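Arginine kinase (Anthopleura japonica, PDB 4RF6) catalyses the reversible transfer of phosphate from ATP to L-arginine, giving phosphoarginine and ADP, as a monomer built of two tandem phosphagen kinase units. Local coordinates at residues T130-A135 / S251-A256; A113-P118 / S343-V348; G216-N221 / F225-N230; H106-N111 / H272-S277; E156-G161 / K262-Q267. One frame throughout, in Å; residues are numbered along the deposited sequence.

Interaction 1: T130-A135 / S251-A256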
# COMPACT_ATOMS: atom_id res chain seq x y z
N THR A 130 2.98 1.27 -8.43
CA THR A 130 3.78 1.66 -9.58
C THR A 130 5.25 1.63 -9.19
O THR A 130 5.61 2.04 -8.08
CB THR A 130 3.38 3.07 -10.05
OG1 THR A 130 2.01 3.06 -10.50
CG2 THR A 130 4.27 3.55 -11.19
N ARG A 131 6.10 1.12 -10.08
CA ARG A 131 7.51 0.92 -9.78
C ARG A 131 8.35 1.10 -11.03
O ARG A 131 8.00 0.58 -12.10
CB ARG A 131 7.72 -0.50 -9.22
CG ARG A 131 9.15 -0.86 -8.84
CD ARG A 131 9.20 -2.30 -8.31
NE ARG A 131 10.55 -2.72 -7.91
CZ ARG A 131 11.45 -3.26 -8.74
NH1 ARG A 131 12.63 -3.62 -8.27
NH2 ARG A 131 11.18 -3.43 -10.02
N ILE A 132 9.44 1.87 -10.92
CA ILE A 132 10.38 2.00 -12.03
C ILE A 132 11.80 1.80 -11.52
O ILE A 132 12.22 2.42 -10.54
CB ILE A 132 10.25 3.35 -12.77
CG1 ILE A 132 8.80 3.62 -13.17
CG2 ILE A 132 11.14 3.35 -14.01
CD1 ILE A 132 8.58 4.94 -13.89
N ARG A 133 12.52 0.92 -12.20
CA ARG A 133 13.88 0.56 -11.81
C ARG A 133 14.81 0.73 -13.00
O ARG A 133 14.44 0.42 -14.12
CB ARG A 133 13.91 -0.89 -11.35
CG ARG A 133 15.29 -1.47 -11.12
CD ARG A 133 15.41 -2.85 -11.76
NE ARG A 133 16.16 -2.82 -13.01
CZ ARG A 133 16.13 -3.79 -13.93
NH1 ARG A 133 16.85 -3.68 -15.03
NH2 ARG A 133 15.36 -4.86 -13.75
N VAL A 134 16.02 1.24 -12.75
CA VAL A 134 17.05 1.30 -13.78
C VAL A 134 18.38 0.80 -13.22
O VAL A 134 18.68 1.00 -12.04
CB VAL A 134 17.24 2.71 -14.38
CG1 VAL A 134 16.05 3.10 -15.25
CG2 VAL A 134 17.47 3.74 -13.28
N ALA A 135 19.16 0.15 -14.07
CA ALA A 135 20.51 -0.28 -13.73
C ALA A 135 21.49 0.68 -14.38
O ALA A 135 21.30 1.08 -15.52
CB ALA A 135 20.75 -1.69 -14.22
N SER A 251 9.55 11.07 -12.36
CA SER A 251 10.15 12.36 -12.03
C SER A 251 11.18 12.21 -10.90
O SER A 251 12.31 12.70 -11.02
CB SER A 251 9.06 13.37 -11.62
OG SER A 251 9.62 14.58 -11.18
N ARG A 252 10.77 11.54 -9.83
CA ARG A 252 11.64 11.28 -8.68
C ARG A 252 12.85 10.45 -9.11
O ARG A 252 13.98 10.73 -8.70
CB ARG A 252 10.84 10.57 -7.58
CG ARG A 252 11.64 10.22 -6.32
CD ARG A 252 10.73 9.84 -5.16
NE ARG A 252 9.92 8.66 -5.45
CZ ARG A 252 8.60 8.67 -5.63
NH1 ARG A 252 7.92 9.81 -5.55
NH2 ARG A 252 7.95 7.55 -5.88
N LEU A 253 12.62 9.44 -9.94
CA LEU A 253 13.70 8.61 -10.46
C LEU A 253 14.71 9.47 -11.22
O LEU A 253 15.91 9.44 -10.93
CB LEU A 253 13.17 7.51 -11.38
CG LEU A 253 14.26 6.61 -11.97
CD1 LEU A 253 15.01 5.90 -10.86
CD2 LEU A 253 13.68 5.60 -12.95
N CYS A 254 14.21 10.24 -12.18
CA CYS A 254 15.06 11.06 -13.02
C CYS A 254 15.87 12.07 -12.22
O CYS A 254 17.08 12.22 -12.44
CB CYS A 254 14.22 11.78 -14.08
SG CYS A 254 13.69 10.66 -15.39
N ARG A 255 15.22 12.74 -11.28
CA ARG A 255 15.88 13.70 -10.41
C ARG A 255 17.15 13.11 -9.78
O ARG A 255 18.21 13.73 -9.80
CB ARG A 255 14.92 14.19 -9.32
CG ARG A 255 14.47 15.64 -9.49
CD ARG A 255 13.01 15.82 -9.09
NE ARG A 255 12.74 15.27 -7.76
CZ ARG A 255 11.57 14.76 -7.39
NH1 ARG A 255 10.55 14.73 -8.24
NH2 ARG A 255 11.42 14.28 -6.16
N ALA A 256 17.03 11.90 -9.25
CA ALA A 256 18.17 11.25 -8.60
C ALA A 256 19.22 10.78 -9.59
O ALA A 256 20.42 10.97 -9.37
CB ALA A 256 17.70 10.09 -7.74
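I132 and L253 bring strand 127-136 and helix 246-264 nearest each other, with their CA atoms 7.6 Å apart, and every contact within 4.5 Å is between side chains. Residue alternation along the extended segment (I132 phi/psi -132/129°) directs the CB atoms of I132 and V134 toward the helix and that of R133 away from it. From the helical side L253 answers alone. Its CG is anti to the backbone N (chi1 180°), which carries both methyls out to the strand. CD2 reaches the I132 branch obliquely, 3.6 Å from I132 CG2, and also lies 4.1 Å from V134 CG1. CD1 meets V134 end on, at 4.1 Å from V134 CG2, so the leucine fork spans two residues of the strand. This is a helix laid over one face of the large antiparallel sheet of the phosphagen kinase catalytic domain. T130 to R133 belong to a predicted ATP-binding run, and the alternation puts the apolar I132 on the helix side. I132 also touches I246, V249 and F250 of the same helix, and L253 touches I237 of the adjacent strand. Nearby, R252 forms a salt bridge with E241, while R252 CA stands 3.6 Å above the R255 guanidinium plane, offset toward its rim, and R255 pairs with D169.

Interaction 2: A113-P118 / S343-V348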
# COMPACT_ATOMS: atom_id res chain seq x y z
N ALA A 113 10.08 15.61 -18.17
CA ALA A 113 9.16 16.59 -18.75
C ALA A 113 8.68 16.17 -20.14
O ALA A 113 7.72 16.74 -20.68
CB ALA A 113 9.82 17.97 -18.80
N HIS A 114 9.37 15.20 -20.74
CA HIS A 114 8.97 14.68 -22.04
C HIS A 114 7.83 13.67 -21.91
O HIS A 114 7.23 13.25 -22.91
CB HIS A 114 10.17 14.03 -22.75
CG HIS A 114 11.21 15.01 -23.20
ND1 HIS A 114 12.34 14.63 -23.88
CD2 HIS A 114 11.27 16.36 -23.08
CE1 HIS A 114 13.07 15.71 -24.15
NE2 HIS A 114 12.44 16.77 -23.68
N VAL A 115 7.54 13.28 -20.67
CA VAL A 115 6.45 12.36 -20.39
C VAL A 115 5.17 13.14 -20.07
O VAL A 115 5.18 14.07 -19.28
CB VAL A 115 6.80 11.40 -19.22
CG1 VAL A 115 5.56 10.70 -18.69
CG2 VAL A 115 7.85 10.39 -19.67
N LYS A 116 4.08 12.74 -20.71
CA LYS A 116 2.78 13.37 -20.46
C LYS A 116 1.90 12.34 -19.75
O LYS A 116 1.33 11.47 -20.40
CB LYS A 116 2.14 13.83 -21.77
CG LYS A 116 3.07 14.68 -22.64
CD LYS A 116 3.61 15.87 -21.87
CE LYS A 116 4.32 16.88 -22.78
NZ LYS A 116 5.70 16.47 -23.15
N ALA A 117 1.82 12.45 -18.43
CA ALA A 117 1.13 11.43 -17.65
C ALA A 117 0.29 11.99 -16.51
O ALA A 117 0.70 11.93 -15.34
CB ALA A 117 2.13 10.42 -17.11
N PRO A 118 -0.88 12.55 -16.83
CA PRO A 118 -1.82 12.95 -15.78
C PRO A 118 -2.23 11.72 -14.97
O PRO A 118 -2.55 10.70 -15.59
CB PRO A 118 -3.02 13.48 -16.56
CG PRO A 118 -2.49 13.83 -17.91
CD PRO A 118 -1.38 12.86 -18.18
N SER A 343 13.56 4.92 -25.74
CA SER A 343 14.14 5.68 -24.64
C SER A 343 13.42 5.36 -23.34
O SER A 343 12.37 4.72 -23.34
CB SER A 343 14.04 7.18 -24.93
OG SER A 343 12.69 7.61 -24.92
N GLU A 344 14.01 5.79 -22.22
CA GLU A 344 13.37 5.64 -20.92
C GLU A 344 12.03 6.37 -20.93
O GLU A 344 11.03 5.87 -20.41
CB GLU A 344 14.26 6.20 -19.81
CG GLU A 344 15.53 5.40 -19.57
CD GLU A 344 16.64 5.75 -20.54
OE1 GLU A 344 16.38 6.51 -21.49
OE2 GLU A 344 17.77 5.25 -20.34
N VAL A 345 12.02 7.56 -21.53
CA VAL A 345 10.80 8.34 -21.69
C VAL A 345 9.74 7.57 -22.47
O VAL A 345 8.57 7.54 -22.09
CB VAL A 345 11.09 9.69 -22.39
CG1 VAL A 345 9.82 10.26 -23.03
CG2 VAL A 345 11.68 10.68 -21.40
N GLN A 346 10.16 6.95 -23.57
CA GLN A 346 9.25 6.18 -24.42
C GLN A 346 8.69 4.95 -23.70
O GLN A 346 7.51 4.62 -23.84
CB GLN A 346 9.94 5.77 -25.72
CG GLN A 346 10.05 6.89 -26.74
CD GLN A 346 10.80 6.48 -27.99
OE1 GLN A 346 11.79 5.74 -27.93
NE2 GLN A 346 10.33 6.95 -29.14
N CYS A 347 9.55 4.29 -22.93
CA CYS A 347 9.12 3.15 -22.14
C CYS A 347 8.01 3.54 -21.16
O CYS A 347 6.97 2.88 -21.08
CB CYS A 347 10.31 2.54 -21.38
SG CYS A 347 9.88 1.10 -20.38
N VAL A 348 8.23 4.64 -20.43
CA VAL A 348 7.24 5.14 -19.48
C VAL A 348 5.93 5.56 -20.17
O VAL A 348 4.84 5.29 -19.66
CB VAL A 348 7.80 6.32 -18.66
CG1 VAL A 348 6.73 6.93 -17.78
CG2 VAL A 348 8.99 5.86 -17.80
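V115 meets V345 and V348, residues one helical turn apart, CG1 going to V348 while CG2 lies between the two. The CA atoms of V115 and V345 are 6.1 Å apart. CG1 of V115 is anti to the backbone N (chi1 165°) and extends to V348, 4.1 Å from V348 CG1, the two side chains crossing at about a right angle. CG2 of V115 lies beside its own backbone N and sits 3.9 Å from V345 CG1, where the valines slide past each other in opposite directions; V115 CG2 is also 4.1 Å from V348 CG1, and 3.8 Å from V345 O, so it rests on the helix backbone as well. H114 adds only its CB, held at nearly equal distance from both V345 methyls (3.8 Å from V345 CG1). The imidazole leads away from this contact, and its ND1 hydrogen-bonds D109 OD2. Contact across the segments is therefore apolar, while other polar side-chain bonds stay within each segment. S343 and Q346 form a capping box at the start of the helix: Q346 N donates to S343 OG at 2.9 Å with an angle of 155°, and S343 N donates to Q346 OE1 in the amide carbonyl plane, on a lone pair. On the loop, K116 NZ folds back to A113 O at 3.2 Å. The loop before strand 127-136 thus lies over the N-terminal end of helix 344-370, with Q349 and Y352 bonding it further along; F250 of helix 246-264 touches both V115 and V348, and E344 and C347 pack on M286 of strand 286-293.

Interaction 3: G216-N221 / F225-N230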
# COMPACT_ATOMS: atom_id res chain seq x y z
N GLY A 216 25.87 -1.68 -0.44
CA GLY A 216 25.10 -0.82 0.44
C GLY A 216 23.69 -0.56 -0.05
O GLY A 216 23.34 -0.85 -1.19
N ILE A 217 22.89 0.02 0.84
CA ILE A 217 21.50 0.31 0.57
C ILE A 217 21.17 1.75 0.98
O ILE A 217 21.47 2.15 2.11
CB ILE A 217 20.59 -0.68 1.32
CG1 ILE A 217 20.80 -2.09 0.77
CG2 ILE A 217 19.13 -0.27 1.20
CD1 ILE A 217 20.17 -3.18 1.62
N TYR A 218 20.59 2.52 0.07
CA TYR A 218 20.10 3.86 0.37
C TYR A 218 18.60 3.92 0.13
O TYR A 218 18.11 3.39 -0.88
CB TYR A 218 20.80 4.91 -0.51
CG TYR A 218 20.32 6.34 -0.30
CD1 TYR A 218 20.97 7.18 0.60
CD2 TYR A 218 19.26 6.86 -1.03
CE1 TYR A 218 20.54 8.49 0.79
CE2 TYR A 218 18.83 8.17 -0.85
CZ TYR A 218 19.48 8.98 0.06
OH TYR A 218 19.06 10.27 0.24
N HIS A 219 17.87 4.56 1.03
CA HIS A 219 16.46 4.85 0.77
C HIS A 219 16.07 6.22 1.31
O HIS A 219 16.65 6.69 2.30
CB HIS A 219 15.55 3.75 1.33
CG HIS A 219 15.48 3.72 2.83
ND1 HIS A 219 14.79 4.66 3.56
CD2 HIS A 219 16.01 2.85 3.72
CE1 HIS A 219 14.90 4.37 4.85
NE2 HIS A 219 15.63 3.28 4.97
N ASN A 220 15.12 6.87 0.66
CA ASN A 220 14.63 8.16 1.16
C ASN A 220 13.73 7.94 2.37
O ASN A 220 13.30 6.81 2.64
CB ASN A 220 13.92 8.96 0.07
CG ASN A 220 12.66 8.29 -0.44
OD1 ASN A 220 12.41 7.12 -0.16
ND2 ASN A 220 11.86 9.03 -1.21
N ASN A 221 13.43 9.02 3.10
CA ASN A 221 12.63 8.89 4.30
C ASN A 221 11.20 8.39 4.03
O ASN A 221 10.66 7.61 4.81
CB ASN A 221 12.62 10.21 5.10
CG ASN A 221 14.01 10.65 5.50
OD1 ASN A 221 14.71 9.96 6.25
ND2 ASN A 221 14.44 11.80 4.99
N PHE A 225 11.98 5.64 -2.65
CA PHE A 225 13.18 5.68 -3.46
C PHE A 225 14.21 4.78 -2.81
O PHE A 225 14.48 4.91 -1.61
CB PHE A 225 13.71 7.11 -3.56
CG PHE A 225 15.01 7.21 -4.31
CD1 PHE A 225 15.02 7.20 -5.70
CD2 PHE A 225 16.21 7.32 -3.63
CE1 PHE A 225 16.21 7.28 -6.40
CE2 PHE A 225 17.40 7.41 -4.32
CZ PHE A 225 17.41 7.39 -5.71
N LEU A 226 14.77 3.86 -3.59
CA LEU A 226 15.68 2.85 -3.06
C LEU A 226 16.84 2.63 -4.02
O LEU A 226 16.64 2.53 -5.23
CB LEU A 226 14.93 1.53 -2.84
CG LEU A 226 15.75 0.29 -2.51
CD1 LEU A 226 16.34 0.42 -1.11
CD2 LEU A 226 14.90 -0.98 -2.62
N VAL A 227 18.06 2.57 -3.48
CA VAL A 227 19.24 2.28 -4.28
C VAL A 227 19.96 1.05 -3.72
O VAL A 227 20.25 0.99 -2.53
CB VAL A 227 20.24 3.46 -4.31
CG1 VAL A 227 21.47 3.10 -5.13
CG2 VAL A 227 19.57 4.73 -4.85
N TRP A 228 20.22 0.07 -4.58
CA TRP A 228 21.14 -1.01 -4.23
C TRP A 228 22.49 -0.68 -4.83
O TRP A 228 22.61 -0.40 -6.03
CB TRP A 228 20.64 -2.36 -4.73
CG TRP A 228 19.54 -2.91 -3.89
CD1 TRP A 228 18.96 -2.32 -2.79
CD2 TRP A 228 18.86 -4.16 -4.06
NE1 TRP A 228 17.98 -3.12 -2.28
CE2 TRP A 228 17.89 -4.27 -3.04
CE3 TRP A 228 18.98 -5.21 -4.98
CZ2 TRP A 228 17.05 -5.38 -2.91
CZ3 TRP A 228 18.14 -6.31 -4.86
CH2 TRP A 228 17.19 -6.39 -3.83
N LEU A 229 23.51 -0.71 -3.99
CA LEU A 229 24.84 -0.28 -4.41
C LEU A 229 25.74 -1.49 -4.56
O LEU A 229 25.93 -2.25 -3.60
CB LEU A 229 25.40 0.70 -3.38
CG LEU A 229 26.67 1.48 -3.64
CD1 LEU A 229 26.79 1.86 -5.10
CD2 LEU A 229 26.69 2.74 -2.76
N ASN A 230 26.27 -1.69 -5.77
CA ASN A 230 27.24 -2.75 -6.05
C ASN A 230 26.73 -4.17 -5.86
O ASN A 230 27.47 -5.06 -5.45
CB ASN A 230 28.53 -2.54 -5.24
CG ASN A 230 29.38 -1.42 -5.78
OD1 ASN A 230 29.45 -1.21 -6.99
ND2 ASN A 230 30.03 -0.67 -4.89
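A beta hairpin joins strands 216-220 and 225-229 inside the large antiparallel sheet of the catalytic domain, the closest approach of their axes being 4.6 Å and their N-to-C directions 169° apart, nearly antiparallel. Y218 and V227 form a hydrogen-bonded pair, with V227 N to Y218 O at 2.7 Å; G216 and L229 form another. I217 with W228 and H219 with L226 are the non-hydrogen-bonded pairs. On their face the I217 and L226 side chains cross at a slant, I217 CG2 being 3.7 Å from L226 CD1, and I217 lies side by side with W228. Y218 and F225 touch diagonally, edge against edge, with Y218 CD2 3.8 Å from F225 CE2. At the turn, N220 N donates to F225 O at 3.1 Å. The N220 side chain stands between its backbone N and carbonyl carbon (chi1 64°), which brings OD1 back toward F225. H219 ND1 donates to N220 O at 2.8 Å, nearly straight (175°) and in the ring plane, though above the N220 carbonyl plane and not on a lone pair. This bond would restrain the ring's rotation and probably its tautomer. The faces are thus held by apolar contact, whereas the turn end is bonded through N220, whose OD1 meets T224 N and, weakly, F225 N.

Interaction 4: H106-N111 / H272-S277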
# COMPACT_ATOMS: atom_id res chain seq x y z
N HIS A 106 20.80 3.24 -30.34
CA HIS A 106 19.86 3.44 -29.24
C HIS A 106 19.87 4.89 -28.76
O HIS A 106 20.94 5.50 -28.66
CB HIS A 106 20.21 2.49 -28.08
CG HIS A 106 19.39 2.71 -26.84
ND1 HIS A 106 18.18 2.09 -26.62
CD2 HIS A 106 19.62 3.47 -25.75
CE1 HIS A 106 17.70 2.46 -25.45
NE2 HIS A 106 18.56 3.31 -24.90
N ASN A 107 18.70 5.45 -28.47
CA ASN A 107 18.64 6.79 -27.90
C ASN A 107 18.12 6.80 -26.46
O ASN A 107 17.04 6.26 -26.18
CB ASN A 107 17.82 7.73 -28.78
CG ASN A 107 18.47 7.95 -30.14
OD1 ASN A 107 19.41 8.74 -30.27
ND2 ASN A 107 17.97 7.26 -31.15
N SER A 108 18.89 7.40 -25.56
CA SER A 108 18.49 7.54 -24.17
C SER A 108 17.73 8.85 -23.98
O SER A 108 17.97 9.81 -24.71
CB SER A 108 19.72 7.54 -23.27
OG SER A 108 20.50 6.38 -23.48
N ASP A 109 16.83 8.88 -23.00
CA ASP A 109 16.09 10.10 -22.68
C ASP A 109 15.56 10.02 -21.26
O ASP A 109 14.58 9.32 -20.97
CB ASP A 109 14.95 10.34 -23.68
CG ASP A 109 14.22 11.66 -23.45
OD1 ASP A 109 14.64 12.43 -22.55
OD2 ASP A 109 13.23 11.92 -24.17
N MET A 110 16.23 10.74 -20.37
CA MET A 110 15.87 10.78 -18.96
C MET A 110 15.33 12.14 -18.55
O MET A 110 15.56 12.60 -17.43
CB MET A 110 17.08 10.40 -18.10
CG MET A 110 17.39 8.91 -18.08
SD MET A 110 16.13 7.94 -17.24
CE MET A 110 16.46 8.41 -15.54
N ASN A 111 14.62 12.80 -19.47
CA ASN A 111 13.93 14.05 -19.16
C ASN A 111 12.46 13.78 -18.91
O ASN A 111 11.68 13.60 -19.85
CB ASN A 111 14.09 15.07 -20.30
CG ASN A 111 13.62 16.46 -19.91
OD1 ASN A 111 12.77 16.62 -19.03
ND2 ASN A 111 14.18 17.47 -20.56
N HIS A 272 24.69 0.28 -27.48
CA HIS A 272 24.20 -0.52 -26.35
C HIS A 272 23.32 0.22 -25.35
O HIS A 272 22.69 -0.41 -24.50
CB HIS A 272 25.36 -1.13 -25.56
CG HIS A 272 26.22 -2.09 -26.33
ND1 HIS A 272 27.37 -1.70 -26.98
CD2 HIS A 272 26.10 -3.42 -26.54
CE1 HIS A 272 27.92 -2.75 -27.56
NE2 HIS A 272 27.17 -3.81 -27.31
N GLY A 273 23.29 1.55 -25.39
CA GLY A 273 22.63 2.28 -24.32
C GLY A 273 23.50 2.17 -23.08
O GLY A 273 24.72 2.10 -23.18
N TYR A 274 22.88 2.15 -21.90
CA TYR A 274 23.65 1.96 -20.68
C TYR A 274 24.18 0.54 -20.55
O TYR A 274 23.45 -0.44 -20.74
CB TYR A 274 22.83 2.39 -19.46
CG TYR A 274 22.54 3.87 -19.50
CD1 TYR A 274 23.53 4.79 -19.18
CD2 TYR A 274 21.30 4.35 -19.89
CE1 TYR A 274 23.28 6.15 -19.23
CE2 TYR A 274 21.04 5.70 -19.95
CZ TYR A 274 22.04 6.59 -19.62
OH TYR A 274 21.80 7.94 -19.67
N LEU A 275 25.47 0.43 -20.24
CA LEU A 275 26.12 -0.86 -20.10
C LEU A 275 25.81 -1.47 -18.75
O LEU A 275 25.81 -0.78 -17.73
CB LEU A 275 27.63 -0.71 -20.26
CG LEU A 275 28.01 -0.07 -21.59
CD1 LEU A 275 29.49 0.14 -21.65
CD2 LEU A 275 27.55 -0.93 -22.75
N THR A 276 25.53 -2.77 -18.76
CA THR A 276 25.17 -3.50 -17.55
C THR A 276 25.88 -4.84 -17.58
O THR A 276 26.36 -5.27 -18.63
CB THR A 276 23.66 -3.73 -17.48
OG1 THR A 276 23.21 -4.33 -18.70
CG2 THR A 276 22.92 -2.41 -17.27
N SER A 277 25.94 -5.50 -16.43
CA SER A 277 26.62 -6.79 -16.32
C SER A 277 25.97 -7.86 -17.19
O SER A 277 26.66 -8.57 -17.93
CB SER A 277 26.64 -7.25 -14.86
OG SER A 277 27.19 -6.26 -14.02
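H106 and G273 make the tight part of this contact: H106 CD2 lies 3.5 Å from G273 CA, the imidazole approaching obliquely. Two features allow it. H106 CG is anti to its backbone nitrogen (chi1 174°), which extends the ring across to strand 273-274, and G273 has a positive phi of 72°, a conformation suited to glycine, with no side chain between ring and backbone. The ring's polar end is held elsewhere, as H106 bonds G341. The solvent side begins two residues on, where S108 is partly exposed at the rim and exposed N107 points away. S108 OG sits 3.6 Å from Y274 CE2, again oblique to the aromatic plane, and S108 CB is 4.0 Å from the same carbon. No hydrogen bond is found between S108 and Y274; S108 OG bonds H268 NE2. M110 stays beyond contact distance, and D109 points away, its OD1 accepting from N111 N at 3.1 Å in an Asx turn. Beyond Y274 the chain runs on to S277, next to C278, a substrate-binding residue by similarity. The loop of 106-111 is thus wedged between this short strand and the start of helix 344-370, where E344 touches S108, M110 and Y274; helix 246-264 borders it through C254 and V257 against M110.

Interaction 5: E156-G161 / K262-Q267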
# COMPACT_ATOMS: atom_id res chain seq x y z
N GLU A 156 31.46 2.95 -4.21
CA GLU A 156 30.58 3.12 -3.06
C GLU A 156 30.74 4.53 -2.49
O GLU A 156 29.76 5.23 -2.22
CB GLU A 156 30.90 2.10 -1.96
CG GLU A 156 30.11 2.33 -0.66
CD GLU A 156 30.60 1.48 0.51
OE1 GLU A 156 29.79 1.21 1.43
OE2 GLU A 156 31.79 1.10 0.51
N LYS A 157 32.00 4.94 -2.33
CA LYS A 157 32.32 6.23 -1.74
C LYS A 157 31.80 7.40 -2.58
O LYS A 157 31.23 8.36 -2.03
CB LYS A 157 33.83 6.36 -1.55
CG LYS A 157 34.32 7.80 -1.53
CD LYS A 157 35.74 7.90 -1.00
CE LYS A 157 36.23 9.34 -0.98
NZ LYS A 157 37.48 9.49 -0.18
N LYS A 158 32.00 7.33 -3.89
CA LYS A 158 31.54 8.39 -4.79
C LYS A 158 30.02 8.46 -4.80
O LYS A 158 29.45 9.54 -4.76
CB LYS A 158 32.06 8.16 -6.21
CG LYS A 158 33.45 8.75 -6.44
CD LYS A 158 34.28 7.88 -7.36
CE LYS A 158 34.20 8.33 -8.81
NZ LYS A 158 35.53 8.18 -9.47
N VAL A 159 29.38 7.29 -4.86
CA VAL A 159 27.92 7.23 -4.92
C VAL A 159 27.30 7.79 -3.65
O VAL A 159 26.40 8.64 -3.71
CB VAL A 159 27.42 5.79 -5.18
CG1 VAL A 159 25.92 5.69 -4.94
CG2 VAL A 159 27.75 5.37 -6.61
N VAL A 160 27.78 7.31 -2.50
CA VAL A 160 27.27 7.76 -1.20
C VAL A 160 27.37 9.28 -1.05
O VAL A 160 26.44 9.93 -0.54
CB VAL A 160 27.97 7.04 -0.04
CG1 VAL A 160 27.61 7.68 1.30
CG2 VAL A 160 27.59 5.56 -0.03
N GLY A 161 28.48 9.85 -1.52
CA GLY A 161 28.67 11.29 -1.51
C GLY A 161 27.58 12.05 -2.24
O GLY A 161 27.16 13.12 -1.80
N LYS A 262 25.29 13.65 -13.60
CA LYS A 262 26.00 14.92 -13.60
C LYS A 262 27.34 14.85 -12.85
O LYS A 262 28.38 15.22 -13.38
CB LYS A 262 25.11 16.00 -12.98
CG LYS A 262 25.81 17.34 -12.76
CD LYS A 262 24.98 18.24 -11.85
CE LYS A 262 25.14 19.70 -12.23
NZ LYS A 262 24.26 20.58 -11.42
N LYS A 263 27.29 14.37 -11.61
CA LYS A 263 28.46 14.36 -10.75
C LYS A 263 29.45 13.24 -11.06
O LYS A 263 30.65 13.38 -10.81
CB LYS A 263 28.03 14.27 -9.28
CG LYS A 263 27.27 15.49 -8.77
CD LYS A 263 28.16 16.73 -8.74
CE LYS A 263 27.42 17.96 -8.22
NZ LYS A 263 26.80 17.69 -6.89
N LEU A 264 28.96 12.13 -11.61
CA LEU A 264 29.79 10.94 -11.74
C LEU A 264 29.96 10.40 -13.16
O LEU A 264 31.05 9.93 -13.52
CB LEU A 264 29.30 9.83 -10.81
CG LEU A 264 29.37 10.14 -9.32
CD1 LEU A 264 29.00 8.92 -8.48
CD2 LEU A 264 30.75 10.64 -8.95
N GLY A 265 28.91 10.43 -13.97
CA GLY A 265 28.97 9.87 -15.32
C GLY A 265 28.72 8.37 -15.36
O GLY A 265 29.11 7.65 -14.45
N PHE A 266 28.07 7.91 -16.44
CA PHE A 266 27.65 6.51 -16.58
C PHE A 266 28.30 5.84 -17.79
O PHE A 266 28.59 6.50 -18.78
CB PHE A 266 26.14 6.44 -16.78
CG PHE A 266 25.33 6.83 -15.57
CD1 PHE A 266 25.75 6.47 -14.30
CD2 PHE A 266 24.15 7.55 -15.72
CE1 PHE A 266 25.00 6.83 -13.18
CE2 PHE A 266 23.40 7.91 -14.62
CZ PHE A 266 23.82 7.55 -13.35
N GLN A 267 28.51 4.52 -17.71
CA GLN A 267 28.95 3.77 -18.89
C GLN A 267 27.79 3.69 -19.88
O GLN A 267 26.67 3.33 -19.51
CB GLN A 267 29.43 2.37 -18.50
CG GLN A 267 30.61 2.38 -17.56
CD GLN A 267 31.13 1.00 -17.23
OE1 GLN A 267 31.23 0.14 -18.11
NE2 GLN A 267 31.45 0.77 -15.97
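L264 CD1 lies over one face of the peptide group that links K158 to V159, on the outside of helix 149-163. The geometry is direct: L264 CD1 is 3.8 Å from both K158 C and K158 O, 4.0 Å from V159 N, and displaced from the peptide atoms almost along the normal to their plane. A methyl therefore covers a helical peptide flat on, without reaching it at an edge. That same CD1 is 4.2 Å from V159 CG2. CG of L264 is anti to the carbonyl carbon and beside the backbone N (chi1 -63°), and with chi2 at -173° the torsions turn CD1 to the peptide. Both methyls, L264 CD1 and CD2, meet K158 CB at 3.9 Å, with CD2 going on to K158 CG at 4.1 Å. K158 crosses this fork obliquely, its chain bent at three successive torsions; its apolar carbons serve the contact, while NZ hydrogen-bonds Y141 OH and has a long, weak ion pair with E154. Immediately after L264, helix 246-264 ends, for G265 takes a positive phi of 84° and leads on to F266 and Q267. The contact thus joins the last turn of helix 246-264 to helix 149-163, with L138 touching L264, F266 folded back on V257 and I260 of its own helix, and L229 of strand 225-229 packing under E156, V159 and V160.

Interactions 1 and 3 lie in the buried core of one antiparallel sheet, yet differ in chemistry: 130-135 meets a helix through methyl groups alone, whereas the hairpin 216-221/225-230 is bound by backbone hydrogen bonds. They touch where A256 packs on F225. Helix 246-264 serves both interaction 1 and interaction 5, and L229 ties interaction 3 to interaction 5 through V159. Interactions 2 and 5 are only partly buried, and there H114 ND1 and K158 NZ find partners outside. Interaction 4 is mostly buried but polar-edged, bonding to interaction 2 through D109 and to interaction 5 through L275 N and Q267 O. I132 and V348 connect interactions 1 and 2.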